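Local coordinates for extracellular solute-binding protein, family 7 (PDB 4PET), which probably serves as the periplasmic substrate-binding component of a TRAP transporter, holding pyruvate together with a calcium ion, at residues G214-L219 with H278-N283; P228-G233 with P292-R297; F41-D46 with S274-A279; E119-F124 with G238-F243. All coordinates share one frame; numbering follows the deposited sequence.

Contact 1: G214-L219 with H278-N283; sequences GPSLDL and HASGVN
Asn-283 turns its CG anti to its own carbonyl carbon (chi1 -70°), and this swings the amide off the helix toward the backbone of Pro-215. There ND2 donates to Pro-215 O at 2.9 Å, with an N-H...O angle of 148°. The acceptor lies close to the plane of the Asn-283 amide, while the donor sits tilted from the Pro-215 carbonyl plane. With an alanine here, Pro-215 O would probably lose this donor, and a gap would open where the amide lay. One turn back, the backbones close to 4.0 Å between the CA atoms of Ser-216 and Ser-280. Ser-216 lays CB against Ser-280 OG at 3.3 Å and against Ala-279 CB at 3.9 Å. A water bridges the same two serines: it accepts from Ser-216 N at 3.1 Å and donates to Ser-280 OG at 2.9 Å, the hydroxyl being bonded to Ser-276 O in the helix. The side chains of Leu-219 and Asn-283 pass in opposite directions, with Leu-219 CD1 3.8 Å from the backbone O of Asn-283. Within the loop, Gly-214 N reaches Asp-218 OD1 from above the carboxylate plane. The loop between strands 209-210 and 229-231 also carries the calcium ligands Glu-211 and Trp-212, just ahead of Gly-214; it packs here against helix 255-290, with Trp-342 of the second subunit on Pro-215 and Ser-280.

Contact 2: P228-G233 with P292-R297; sequences PYYYTG and PNVQMR
Tyr-229, Tyr-230 and Tyr-231 pair in parallel with Gln-295, Met-296 and Arg-297, and four backbone hydrogen bonds join the two segments. Gln-295 N donates to Pro-228 O at 2.8 Å and Tyr-230 N to Gln-295 O at 3.0 Å; Arg-297 N then reaches Tyr-230 O at 2.7 Å, and Thr-232 N closes the series on Arg-297 O. Aromatic contacts come next. Arg-297 CB stands over the face of the Tyr-231 ring, 3.5 Å from its centroid, a CH-pi contact. The Tyr-229 ring lies 56° from the plane of the Arg-297 guanidinium, with Tyr-229 CD1 over one face of that group and NH2 at the edge of the ring. On the other side of the sheet, the selenium of Met-296, a selenomethionine, makes an oblique Met-aromatic contact with the Tyr-230 ring. Apolar packing adds Tyr-230 CB against Val-294 CG1 at 3.8 Å. Polar side-chain bonds fix the arginine. A bend at chi2 of Arg-297 (-72°) folds the chain back. Arg-297 NH2 bonds Gln-295 OE1 at 2.8 Å. Its NH1 bonds Met-296 O, while NE forms a salt bridge with Glu-161. A water links NH2 to Tyr-229 OH. In the six-stranded mixed sheet, strand 295-297 is one of the two edge strands within this chain, and strand 229-231 runs between it and the antiparallel strand 156-158.

Contact 3: F41-D46 with S274-A279; sequences FPIFGD and SQSMHA
Ile-43 meets helix 255-290 with CG1, CG2 and CD1. CG1 lies 4.0 Å from Gln-275 CD, CG2 sits 3.6 Å from Ser-276 OG, a hydroxyl already bonded to Met-272 O, and CD1 packs against Ala-279 CB at 3.7 Å. Ile-43 also holds the N-cap position of helix 44-58, and its N donates to Asp-46 OD2 at 2.8 Å: the backbone-to-side-chain half of a capping box. Phe-44, the first residue of the helix proper, packs on Met-272 of helix 255-290 and touches the bound pyruvate, so this helix start is part of the ligand pocket. Asp-46 OD2 takes a second bond, from Gln-275 NE2 at 3.0 Å with an N-H...O angle of 160°, and the two donors approach from opposite faces of the carboxylate. Gln-275 gets there fully stretched, with CG anti to its backbone N (chi1 -165°) and the chain extended beyond. Replacing Asp-46 with an alanine would probably leave Ile-43 N and Gln-275 NE2 without their shared acceptor and let the glutamine amide turn.

Contact 4: E119-F124 with G238-F243; sequences EQHAWF and GTELQF
His-121 and Glu-240 form a buried His-carboxylate hydrogen bond that joins helix 117-126 to strand 240-246, a member of the five-stranded mixed sheet. His-121 NE2 donates to Glu-240 OE1 at 2.9 Å with an angle of 141° at the hydrogen. The oxygen sits almost in the plane of the His-121 ring and is met on its syn side, with ring and carboxylate turned 60° apart. Glu-240 reaches this place with CG anti to its backbone N (chi1 -176°) and a bend at the next bond that folds the carboxylate round. Gln-120 and Phe-124, from the same helix as His-121, both touch the aliphatic part of Glu-240 on its helix-facing side: the Gln-120 amide end lies against Glu-240 CB, and Phe-124 CE2 lies 4.1 Å from Glu-240 CG. Further out, the Glu-240 carboxylate is held by Gly-148 N at OE2 and Asn-149 ND2 at OE1, so the buried charge is probably well compensated by donors; Gln-120 is anchored through NE2 to Thr-109 O. The sequence neighbours of Glu-240, Thr-239 and Leu-241, touch the pyruvate, and Thr-239 OG1 is hydrogen-bonded to OE1 of the calcium ligand Glu-236.

How the contacts relate
From the N terminus, residues 41-46 at the head of helix 44-58 come first; they meet helix 255-290, where contact 3 closes a loop of 227 residues. Contact 4 lies wholly within that span, tying helix 117-126 to strand 240-246 of the five-stranded sheet; Phe-44 CG and Leu-241 CD1 touch between the two. Contact 1 starts inside contact 4's loop and ends on the same helical stretch as contact 3, so it crosses contact 4, and Leu-217 packs on Phe-44. Contact 2 starts at strand 229-231, crosses the other three, and closes last, at the edge of the six-stranded sheet. Helix 255-290 thus carries contacts 1 and 3.

Contact 1: G214-L219 with H278-N283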
loop_
_atom_site.group_PDB
_atom_site.type_symbol
_atom_site.label_atom_id
_atom_site.label_comp_id
_atom_site.label_asym_id
_atom_site.label_seq_id
_atom_site.Cartn_x
_atom_site.Cartn_y
_atom_site.Cartn_z
ATOM N N GLY A 214 -12.204 -11.825 -5.002
ATOM C CA GLY A 214 -11.236 -12.745 -4.445
ATOM C C GLY A 214 -11.716 -13.254 -3.106
ATOM O O GLY A 214 -12.878 -13.073 -2.729
ATOM N N PRO A 215 -10.811 -13.898 -2.366
ATOM C CA PRO A 215 -11.162 -14.528 -1.091
ATOM C C PRO A 215 -11.696 -13.540 -0.071
ATOM O O PRO A 215 -12.427 -13.931 0.847
ATOM C CB PRO A 215 -9.830 -15.113 -0.610
ATOM C CG PRO A 215 -9.010 -15.262 -1.784
ATOM C CD PRO A 215 -9.436 -14.202 -2.781
ATOM N N SER A 216 -11.341 -12.265 -0.195
ATOM C CA SER A 216 -11.807 -11.299 0.798
ATOM C C SER A 216 -13.329 -11.233 0.856
ATOM O O SER A 216 -13.902 -10.946 1.911
ATOM C CB SER A 216 -11.238 -9.897 0.542
ATOM O OG SER A 216 -11.488 -9.463 -0.789
ATOM N N LEU A 217 -13.974 -11.475 -0.284
ATOM C CA LEU A 217 -15.407 -11.216 -0.448
ATOM C C LEU A 217 -16.178 -12.325 -1.168
ATOM O O LEU A 217 -17.391 -12.394 -1.026
ATOM C CB LEU A 217 -15.637 -9.902 -1.208
ATOM C CG LEU A 217 -15.221 -8.624 -0.487
ATOM C CD1 LEU A 217 -15.193 -7.399 -1.493
ATOM C CD2 LEU A 217 -16.175 -8.364 0.675
ATOM N N ASP A 218 -15.499 -13.178 -1.936
ATOM C CA ASP A 218 -16.205 -14.100 -2.815
ATOM C C ASP A 218 -16.933 -15.211 -2.045
ATOM O O ASP A 218 -17.966 -15.691 -2.495
ATOM C CB ASP A 218 -15.251 -14.765 -3.794
ATOM C CG ASP A 218 -14.760 -13.838 -4.886
ATOM O OD1 ASP A 218 -15.085 -12.630 -4.862
ATOM O OD2 ASP A 218 -14.027 -14.339 -5.769
ATOM N N LEU A 219 -16.420 -15.630 -0.889
ATOM C CA LEU A 219 -16.951 -16.856 -0.275
ATOM C C LEU A 219 -18.354 -16.635 0.294
ATOM O O LEU A 219 -19.240 -17.424 0.046
ATOM C CB LEU A 219 -15.997 -17.407 0.798
ATOM C CG LEU A 219 -14.561 -17.549 0.271
ATOM C CD1 LEU A 219 -13.647 -18.017 1.368
ATOM C CD2 LEU A 219 -14.518 -18.474 -0.932
ATOM N N HIS A 278 -6.055 -8.006 4.678
ATOM C CA HIS A 278 -6.335 -8.711 5.920
ATOM C C HIS A 278 -7.395 -9.770 5.686
ATOM O O HIS A 278 -7.232 -10.959 6.042
ATOM C CB HIS A 278 -6.787 -7.727 7.010
ATOM C CG HIS A 278 -7.290 -8.400 8.253
ATOM N ND1 HIS A 278 -6.463 -9.087 9.119
ATOM C CD2 HIS A 278 -8.534 -8.470 8.791
ATOM C CE1 HIS A 278 -7.178 -9.567 10.126
ATOM N NE2 HIS A 278 -8.437 -9.199 9.954
ATOM N N ALA A 279 -8.486 -9.353 5.070
ATOM C CA ALA A 279 -9.623 -10.245 4.905
ATOM C C ALA A 279 -9.284 -11.398 3.987
ATOM O O ALA A 279 -9.766 -12.523 4.172
ATOM C CB ALA A 279 -10.800 -9.473 4.354
ATOM N N SER A 280 -8.467 -11.117 2.982
ATOM C CA SER A 280 -8.049 -12.138 2.044
ATOM C C SER A 280 -7.225 -13.195 2.755
ATOM O O SER A 280 -7.325 -14.381 2.449
ATOM C CB SER A 280 -7.246 -11.513 0.914
ATOM O OG SER A 280 -8.040 -10.549 0.204
ATOM N N GLY A 281 -6.376 -12.783 3.686
ATOM C CA GLY A 281 -5.616 -13.775 4.443
ATOM C C GLY A 281 -6.469 -14.620 5.356
ATOM O O GLY A 281 -6.247 -15.829 5.460
ATOM N N VAL A 282 -7.428 -13.985 6.034
ATOM C CA VAL A 282 -8.296 -14.682 6.959
ATOM C C VAL A 282 -9.141 -15.683 6.171
ATOM O O VAL A 282 -9.316 -16.845 6.578
ATOM C CB VAL A 282 -9.237 -13.718 7.702
ATOM C CG1 VAL A 282 -10.236 -14.507 8.530
ATOM C CG2 VAL A 282 -8.447 -12.747 8.605
ATOM N N ASN A 283 -9.626 -15.245 5.023
ATOM C CA ASN A 283 -10.542 -16.064 4.254
ATOM C C ASN A 283 -9.835 -17.118 3.450
ATOM O O ASN A 283 -10.373 -18.220 3.290
ATOM C CB ASN A 283 -11.443 -15.202 3.393
ATOM C CG ASN A 283 -12.427 -14.439 4.222
ATOM O OD1 ASN A 283 -12.600 -14.725 5.415
ATOM N ND2 ASN A 283 -13.075 -13.450 3.617
HETATM O O HOH W 1 -9.541 -10.794 -2.281
#

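Contact 2: P228-G233 with P292-R297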
loop_
_atom_site.group_PDB
_atom_site.type_symbol
_atom_site.label_atom_id
_atom_site.label_comp_id
_atom_site.label_asym_id
_atom_site.label_seq_id
_atom_site.Cartn_x
_atom_site.Cartn_y
_atom_site.Cartn_z
ATOM N N PRO A 228 -17.599 -24.560 -9.064
ATOM C CA PRO A 228 -16.503 -25.064 -8.238
ATOM C C PRO A 228 -15.090 -24.732 -8.709
ATOM O O PRO A 228 -14.182 -24.965 -7.907
ATOM C CB PRO A 228 -16.712 -26.573 -8.279
ATOM C CG PRO A 228 -17.361 -26.833 -9.579
ATOM C CD PRO A 228 -18.218 -25.623 -9.868
ATOM N N TYR A 229 -14.883 -24.271 -9.946
ATOM C CA TYR A 229 -13.520 -23.967 -10.416
ATOM C C TYR A 229 -13.182 -22.504 -10.158
ATOM O O TYR A 229 -13.875 -21.609 -10.643
ATOM C CB TYR A 229 -13.365 -24.333 -11.899
ATOM C CG TYR A 229 -13.707 -25.795 -12.150
ATOM C CD1 TYR A 229 -12.816 -26.798 -11.793
ATOM C CD2 TYR A 229 -14.923 -26.173 -12.701
ATOM C CE1 TYR A 229 -13.112 -28.144 -12.005
ATOM C CE2 TYR A 229 -15.233 -27.533 -12.903
ATOM C CZ TYR A 229 -14.314 -28.503 -12.543
ATOM O OH TYR A 229 -14.585 -29.846 -12.720
ATOM N N TYR A 230 -12.136 -22.288 -9.368
ATOM C CA TYR A 230 -11.755 -20.964 -8.922
ATOM C C TYR A 230 -10.414 -20.631 -9.578
ATOM O O TYR A 230 -9.387 -21.233 -9.263
ATOM C CB TYR A 230 -11.647 -20.971 -7.406
ATOM C CG TYR A 230 -11.675 -19.607 -6.733
ATOM C CD1 TYR A 230 -12.045 -18.459 -7.421
ATOM C CD2 TYR A 230 -11.319 -19.482 -5.398
ATOM C CE1 TYR A 230 -12.099 -17.239 -6.788
ATOM C CE2 TYR A 230 -11.365 -18.274 -4.751
ATOM C CZ TYR A 230 -11.737 -17.152 -5.449
ATOM O OH TYR A 230 -11.764 -15.950 -4.790
ATOM N N TYR A 231 -10.434 -19.682 -10.502
ATOM C CA TYR A 231 -9.300 -19.430 -11.359
ATOM C C TYR A 231 -8.439 -18.329 -10.805
ATOM O O TYR A 231 -8.941 -17.382 -10.167
ATOM C CB TYR A 231 -9.773 -19.076 -12.790
ATOM C CG TYR A 231 -9.978 -20.313 -13.630
ATOM C CD1 TYR A 231 -11.136 -21.076 -13.504
ATOM C CD2 TYR A 231 -8.995 -20.753 -14.514
ATOM C CE1 TYR A 231 -11.316 -22.218 -14.238
ATOM C CE2 TYR A 231 -9.172 -21.909 -15.255
ATOM C CZ TYR A 231 -10.334 -22.636 -15.104
ATOM O OH TYR A 231 -10.549 -23.796 -15.819
ATOM N N THR A 232 -7.139 -18.451 -11.035
ATOM C CA THR A 232 -6.212 -17.377 -10.673
ATOM C C THR A 232 -6.293 -16.206 -11.692
ATOM O O THR A 232 -6.788 -16.392 -12.802
ATOM C CB THR A 232 -4.777 -17.906 -10.590
ATOM O OG1 THR A 232 -4.388 -18.413 -11.869
ATOM C CG2 THR A 232 -4.654 -19.031 -9.522
ATOM N N GLY A 233 -5.763 -15.041 -11.310
ATOM C CA GLY A 233 -5.947 -13.775 -12.023
ATOM C C GLY A 233 -4.935 -13.360 -13.103
ATOM O O GLY A 233 -4.079 -14.143 -13.532
ATOM N N PRO A 292 -13.812 -28.362 0.573
ATOM C CA PRO A 292 -13.284 -29.509 -0.176
ATOM C C PRO A 292 -13.761 -29.569 -1.637
ATOM O O PRO A 292 -13.162 -30.261 -2.472
ATOM C CB PRO A 292 -13.810 -30.716 0.605
ATOM C CG PRO A 292 -14.966 -30.215 1.399
ATOM C CD PRO A 292 -14.656 -28.771 1.709
ATOM N N ASN A 293 -14.837 -28.859 -1.951
ATOM C CA ASN A 293 -15.359 -28.904 -3.307
ATOM C C ASN A 293 -14.917 -27.752 -4.220
ATOM O O ASN A 293 -15.232 -27.745 -5.403
ATOM C CB ASN A 293 -16.883 -29.026 -3.258
ATOM C CG ASN A 293 -17.324 -30.394 -2.758
ATOM O OD1 ASN A 293 -16.919 -31.407 -3.304
ATOM N ND2 ASN A 293 -18.112 -30.426 -1.693
ATOM N N VAL A 294 -14.181 -26.783 -3.685
ATOM C CA VAL A 294 -13.623 -25.732 -4.523
ATOM C C VAL A 294 -12.306 -26.238 -5.062
ATOM O O VAL A 294 -11.465 -26.724 -4.310
ATOM C CB VAL A 294 -13.363 -24.436 -3.754
ATOM C CG1 VAL A 294 -12.658 -23.426 -4.657
ATOM C CG2 VAL A 294 -14.657 -23.850 -3.222
ATOM N N GLN A 295 -12.134 -26.107 -6.366
ATOM C CA GLN A 295 -10.959 -26.597 -7.080
ATOM C C GLN A 295 -10.262 -25.415 -7.739
ATOM O O GLN A 295 -10.787 -24.861 -8.684
ATOM C CB GLN A 295 -11.436 -27.529 -8.207
ATOM C CG GLN A 295 -12.336 -28.689 -7.766
ATOM C CD GLN A 295 -11.575 -30.004 -7.658
ATOM O OE1 GLN A 295 -10.803 -30.370 -8.554
ATOM N NE2 GLN A 295 -11.785 -30.721 -6.559
HETATM N N MSE A 296 -9.070 -25.058 -7.302
HETATM C CA MSE A 296 -8.423 -23.897 -7.862
HETATM C C MSE A 296 -7.760 -24.246 -9.183
HETATM O O MSE A 296 -7.200 -25.312 -9.334
HETATM C CB MSE A 296 -7.444 -23.284 -6.853
HETATM C CG MSE A 296 -8.178 -22.393 -5.791
HETATM SE SE MSE A 296 -7.145 -20.903 -5.107
HETATM C CE MSE A 296 -5.552 -21.323 -6.060
ATOM N N ARG A 297 -7.864 -23.339 -10.159
ATOM C CA ARG A 297 -7.393 -23.621 -11.515
ATOM C C ARG A 297 -6.645 -22.445 -12.126
ATOM O O ARG A 297 -6.746 -21.306 -11.666
ATOM C CB ARG A 297 -8.564 -23.994 -12.456
ATOM C CG ARG A 297 -9.257 -25.327 -12.143
ATOM C CD ARG A 297 -8.395 -26.506 -12.493
ATOM N NE ARG A 297 -9.032 -27.805 -12.272
ATOM C CZ ARG A 297 -9.030 -28.481 -11.123
ATOM N NH1 ARG A 297 -8.476 -27.966 -10.036
ATOM N NH2 ARG A 297 -9.618 -29.671 -11.046
HETATM O O HOH W 2 -11.742 -31.192 -12.498
#

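Contact 3: F41-D46 with S274-A279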
loop_
_atom_site.group_PDB
_atom_site.type_symbol
_atom_site.label_atom_id
_atom_site.label_comp_id
_atom_site.label_asym_id
_atom_site.label_seq_id
_atom_site.Cartn_x
_atom_site.Cartn_y
_atom_site.Cartn_z
ATOM N N PHE A 41 -22.302 -4.070 3.249
ATOM C CA PHE A 41 -21.444 -4.844 2.370
ATOM C C PHE A 41 -20.065 -4.727 2.966
ATOM O O PHE A 41 -19.590 -3.610 3.206
ATOM C CB PHE A 41 -21.446 -4.269 0.959
ATOM C CG PHE A 41 -20.896 -5.199 -0.074
ATOM C CD1 PHE A 41 -19.545 -5.215 -0.359
ATOM C CD2 PHE A 41 -21.736 -6.065 -0.759
ATOM C CE1 PHE A 41 -19.039 -6.073 -1.320
ATOM C CE2 PHE A 41 -21.238 -6.936 -1.710
ATOM C CZ PHE A 41 -19.885 -6.946 -1.984
ATOM N N PRO A 42 -19.423 -5.866 3.268
ATOM C CA PRO A 42 -18.131 -5.698 3.963
ATOM C C PRO A 42 -17.044 -5.133 3.073
ATOM O O PRO A 42 -17.097 -5.315 1.849
ATOM C CB PRO A 42 -17.774 -7.118 4.452
ATOM C CG PRO A 42 -18.745 -8.067 3.776
ATOM C CD PRO A 42 -19.910 -7.259 3.253
ATOM N N ILE A 43 -16.089 -4.433 3.703
ATOM C CA ILE A 43 -14.890 -3.889 3.061
ATOM C C ILE A 43 -15.266 -2.692 2.217
ATOM O O ILE A 43 -14.835 -1.564 2.516
ATOM C CB ILE A 43 -14.109 -4.925 2.228
ATOM C CG1 ILE A 43 -13.818 -6.176 3.084
ATOM C CG2 ILE A 43 -12.788 -4.323 1.706
ATOM C CD1 ILE A 43 -13.007 -7.213 2.347
ATOM N N PHE A 44 -16.095 -2.900 1.198
ATOM C CA PHE A 44 -16.466 -1.748 0.336
ATOM C C PHE A 44 -17.378 -0.786 1.102
ATOM O O PHE A 44 -17.180 0.425 1.111
ATOM C CB PHE A 44 -17.181 -2.184 -0.938
ATOM C CG PHE A 44 -16.336 -2.960 -1.899
ATOM C CD1 PHE A 44 -15.100 -3.419 -1.568
ATOM C CD2 PHE A 44 -16.813 -3.248 -3.150
ATOM C CE1 PHE A 44 -14.341 -4.144 -2.460
ATOM C CE2 PHE A 44 -16.050 -3.963 -4.055
ATOM C CZ PHE A 44 -14.815 -4.411 -3.712
ATOM N N GLY A 45 -18.397 -1.343 1.738
ATOM C CA GLY A 45 -19.285 -0.576 2.589
ATOM C C GLY A 45 -18.578 -0.076 3.844
ATOM O O GLY A 45 -19.022 0.901 4.439
ATOM N N ASP A 46 -17.486 -0.722 4.257
ATOM C CA ASP A 46 -16.710 -0.218 5.415
ATOM C C ASP A 46 -15.947 1.070 5.044
ATOM O O ASP A 46 -15.867 2.010 5.839
ATOM C CB ASP A 46 -15.746 -1.293 5.972
ATOM C CG ASP A 46 -16.465 -2.457 6.642
ATOM O OD1 ASP A 46 -17.486 -2.239 7.313
ATOM O OD2 ASP A 46 -16.056 -3.609 6.427
ATOM N N SER A 274 -5.496 -2.274 3.063
ATOM C CA SER A 274 -5.073 -3.047 4.227
ATOM C C SER A 274 -6.177 -4.001 4.672
ATOM O O SER A 274 -5.871 -5.125 5.010
ATOM C CB SER A 274 -4.690 -2.119 5.358
ATOM O OG SER A 274 -3.667 -1.256 4.893
ATOM N N GLN A 275 -7.440 -3.568 4.670
ATOM C CA GLN A 275 -8.542 -4.468 5.029
ATOM C C GLN A 275 -8.720 -5.580 3.998
ATOM O O GLN A 275 -8.960 -6.743 4.374
ATOM C CB GLN A 275 -9.883 -3.729 5.203
ATOM C CG GLN A 275 -10.965 -4.573 5.934
ATOM C CD GLN A 275 -12.323 -3.884 6.056
ATOM O OE1 GLN A 275 -12.547 -2.811 5.507
ATOM N NE2 GLN A 275 -13.245 -4.521 6.764
ATOM N N SER A 276 -8.636 -5.237 2.708
ATOM C CA SER A 276 -8.730 -6.255 1.666
ATOM C C SER A 276 -7.612 -7.282 1.849
ATOM O O SER A 276 -7.840 -8.473 1.664
ATOM C CB SER A 276 -8.632 -5.684 0.243
ATOM O OG SER A 276 -9.700 -4.814 -0.030
HETATM N N MSE A 277 -6.409 -6.827 2.177
HETATM C CA MSE A 277 -5.306 -7.769 2.417
HETATM C C MSE A 277 -5.611 -8.647 3.611
HETATM O O MSE A 277 -5.504 -9.890 3.550
HETATM C CB MSE A 277 -4.002 -7.026 2.662
HETATM C CG MSE A 277 -3.413 -6.502 1.408
HETATM SE SE MSE A 277 -2.493 -7.780 0.347
HETATM C CE MSE A 277 -0.947 -8.067 1.557
ATOM N N HIS A 278 -6.055 -8.006 4.678
ATOM C CA HIS A 278 -6.335 -8.711 5.920
ATOM C C HIS A 278 -7.395 -9.770 5.686
ATOM O O HIS A 278 -7.232 -10.959 6.042
ATOM C CB HIS A 278 -6.787 -7.727 7.010
ATOM C CG HIS A 278 -7.290 -8.400 8.253
ATOM N ND1 HIS A 278 -6.463 -9.087 9.119
ATOM C CD2 HIS A 278 -8.534 -8.470 8.791
ATOM C CE1 HIS A 278 -7.178 -9.567 10.126
ATOM N NE2 HIS A 278 -8.437 -9.199 9.954
ATOM N N ALA A 279 -8.486 -9.353 5.070
ATOM C CA ALA A 279 -9.623 -10.245 4.905
ATOM C C ALA A 279 -9.284 -11.398 3.987
ATOM O O ALA A 279 -9.766 -12.523 4.172
ATOM C CB ALA A 279 -10.800 -9.473 4.354
#

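Contact 4: E119-F124 with G238-F243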
loop_
_atom_site.group_PDB
_atom_site.type_symbol
_atom_site.label_atom_id
_atom_site.label_comp_id
_atom_site.label_asym_id
_atom_site.label_seq_id
_atom_site.Cartn_x
_atom_site.Cartn_y
_atom_site.Cartn_z
ATOM N N GLU A 119 2.112 -0.211 -6.774
ATOM C CA GLU A 119 2.552 0.518 -7.973
ATOM C C GLU A 119 1.530 1.556 -8.406
ATOM O O GLU A 119 1.873 2.695 -8.753
ATOM C CB GLU A 119 2.796 -0.465 -9.116
ATOM C CG GLU A 119 3.888 -1.487 -8.803
ATOM C CD GLU A 119 4.088 -2.501 -9.887
ATOM O OE1 GLU A 119 5.211 -3.028 -10.002
ATOM O OE2 GLU A 119 3.123 -2.818 -10.609
ATOM N N GLN A 120 0.269 1.163 -8.412
ATOM C CA GLN A 120 -0.783 2.039 -8.896
ATOM C C GLN A 120 -0.939 3.249 -7.972
ATOM O O GLN A 120 -1.207 4.358 -8.438
ATOM C CB GLN A 120 -2.084 1.281 -9.060
ATOM C CG GLN A 120 -3.156 2.069 -9.781
ATOM C CD GLN A 120 -4.494 1.398 -9.628
ATOM O OE1 GLN A 120 -4.876 1.001 -8.523
ATOM N NE2 GLN A 120 -5.189 1.222 -10.726
ATOM N N HIS A 121 -0.677 3.079 -6.681
ATOM C CA HIS A 121 -0.737 4.221 -5.790
ATOM C C HIS A 121 0.370 5.247 -6.098
ATOM O O HIS A 121 0.123 6.438 -6.091
ATOM C CB HIS A 121 -0.671 3.747 -4.345
ATOM C CG HIS A 121 -1.902 3.012 -3.918
ATOM N ND1 HIS A 121 -1.926 2.154 -2.838
ATOM C CD2 HIS A 121 -3.159 3.027 -4.419
ATOM C CE1 HIS A 121 -3.146 1.668 -2.697
ATOM N NE2 HIS A 121 -3.913 2.180 -3.646
ATOM N N ALA A 122 1.568 4.763 -6.398
ATOM C CA ALA A 122 2.655 5.604 -6.842
ATOM C C ALA A 122 2.228 6.337 -8.099
ATOM O O ALA A 122 2.478 7.558 -8.264
ATOM C CB ALA A 122 3.886 4.756 -7.126
ATOM N N TRP A 123 1.616 5.592 -9.000
ATOM C CA TRP A 123 1.200 6.166 -10.266
ATOM C C TRP A 123 0.173 7.271 -10.042
ATOM O O TRP A 123 0.337 8.362 -10.608
ATOM C CB TRP A 123 0.633 5.109 -11.217
ATOM C CG TRP A 123 0.091 5.713 -12.485
ATOM C CD1 TRP A 123 0.814 6.208 -13.518
ATOM C CD2 TRP A 123 -1.300 5.902 -12.843
ATOM N NE1 TRP A 123 -0.023 6.714 -14.492
ATOM C CE2 TRP A 123 -1.324 6.533 -14.103
ATOM C CE3 TRP A 123 -2.508 5.605 -12.222
ATOM C CZ2 TRP A 123 -2.516 6.844 -14.766
ATOM C CZ3 TRP A 123 -3.698 5.939 -12.866
ATOM C CH2 TRP A 123 -3.695 6.547 -14.129
ATOM N N PHE A 124 -0.839 7.013 -9.199
ATOM C CA PHE A 124 -1.898 7.993 -8.900
ATOM C C PHE A 124 -1.376 9.275 -8.276
ATOM O O PHE A 124 -1.634 10.348 -8.763
ATOM C CB PHE A 124 -2.979 7.456 -7.944
ATOM C CG PHE A 124 -4.126 6.807 -8.627
ATOM C CD1 PHE A 124 -4.967 7.536 -9.471
ATOM C CD2 PHE A 124 -4.368 5.442 -8.449
ATOM C CE1 PHE A 124 -6.026 6.917 -10.132
ATOM C CE2 PHE A 124 -5.447 4.818 -9.094
ATOM C CZ PHE A 124 -6.273 5.551 -9.931
ATOM N N GLY A 238 -4.803 -4.740 -9.592
ATOM C CA GLY A 238 -4.759 -3.660 -8.630
ATOM C C GLY A 238 -5.991 -2.766 -8.718
ATOM O O GLY A 238 -5.902 -1.564 -8.950
ATOM N N THR A 239 -7.138 -3.381 -8.480
ATOM C CA THR A 239 -8.420 -2.717 -8.600
ATOM C C THR A 239 -8.641 -1.659 -7.551
ATOM O O THR A 239 -8.761 -1.948 -6.365
ATOM C CB THR A 239 -9.556 -3.754 -8.576
ATOM O OG1 THR A 239 -9.352 -4.667 -9.652
ATOM C CG2 THR A 239 -10.935 -3.076 -8.693
ATOM N N GLU A 240 -8.668 -0.412 -8.007
ATOM C CA GLU A 240 -8.948 0.717 -7.127
ATOM C C GLU A 240 -10.385 1.141 -7.332
ATOM O O GLU A 240 -10.809 1.378 -8.474
ATOM C CB GLU A 240 -8.028 1.896 -7.449
ATOM C CG GLU A 240 -8.187 3.064 -6.519
ATOM C CD GLU A 240 -7.503 2.842 -5.174
ATOM O OE1 GLU A 240 -6.384 2.262 -5.130
ATOM O OE2 GLU A 240 -8.082 3.286 -4.172
ATOM N N LEU A 241 -11.145 1.258 -6.251
ATOM C CA LEU A 241 -12.494 1.795 -6.412
ATOM C C LEU A 241 -12.440 3.323 -6.519
ATOM O O LEU A 241 -11.364 3.925 -6.609
ATOM C CB LEU A 241 -13.412 1.346 -5.273
ATOM C CG LEU A 241 -13.441 -0.179 -5.071
ATOM C CD1 LEU A 241 -14.260 -0.555 -3.846
ATOM C CD2 LEU A 241 -13.997 -0.898 -6.289
ATOM N N GLN A 242 -13.620 3.937 -6.513
ATOM C CA GLN A 242 -13.737 5.356 -6.761
ATOM C C GLN A 242 -14.679 6.009 -5.766
ATOM O O GLN A 242 -15.771 5.489 -5.533
ATOM C CB GLN A 242 -14.351 5.460 -8.165
ATOM C CG GLN A 242 -15.044 6.660 -8.469
ATOM C CD GLN A 242 -15.581 6.612 -9.884
ATOM O OE1 GLN A 242 -16.498 5.848 -10.211
ATOM N NE2 GLN A 242 -14.994 7.422 -10.738
ATOM N N PHE A 243 -14.276 7.146 -5.190
ATOM C CA PHE A 243 -15.235 8.097 -4.651
ATOM C C PHE A 243 -15.437 9.131 -5.744
ATOM O O PHE A 243 -14.472 9.508 -6.457
ATOM C CB PHE A 243 -14.722 8.878 -3.428
ATOM C CG PHE A 243 -14.666 8.095 -2.127
ATOM C CD1 PHE A 243 -15.808 7.894 -1.378
ATOM C CD2 PHE A 243 -13.453 7.621 -1.632
ATOM C CE1 PHE A 243 -15.780 7.216 -0.188
ATOM C CE2 PHE A 243 -13.409 6.926 -0.432
ATOM C CZ PHE A 243 -14.597 6.708 0.284
#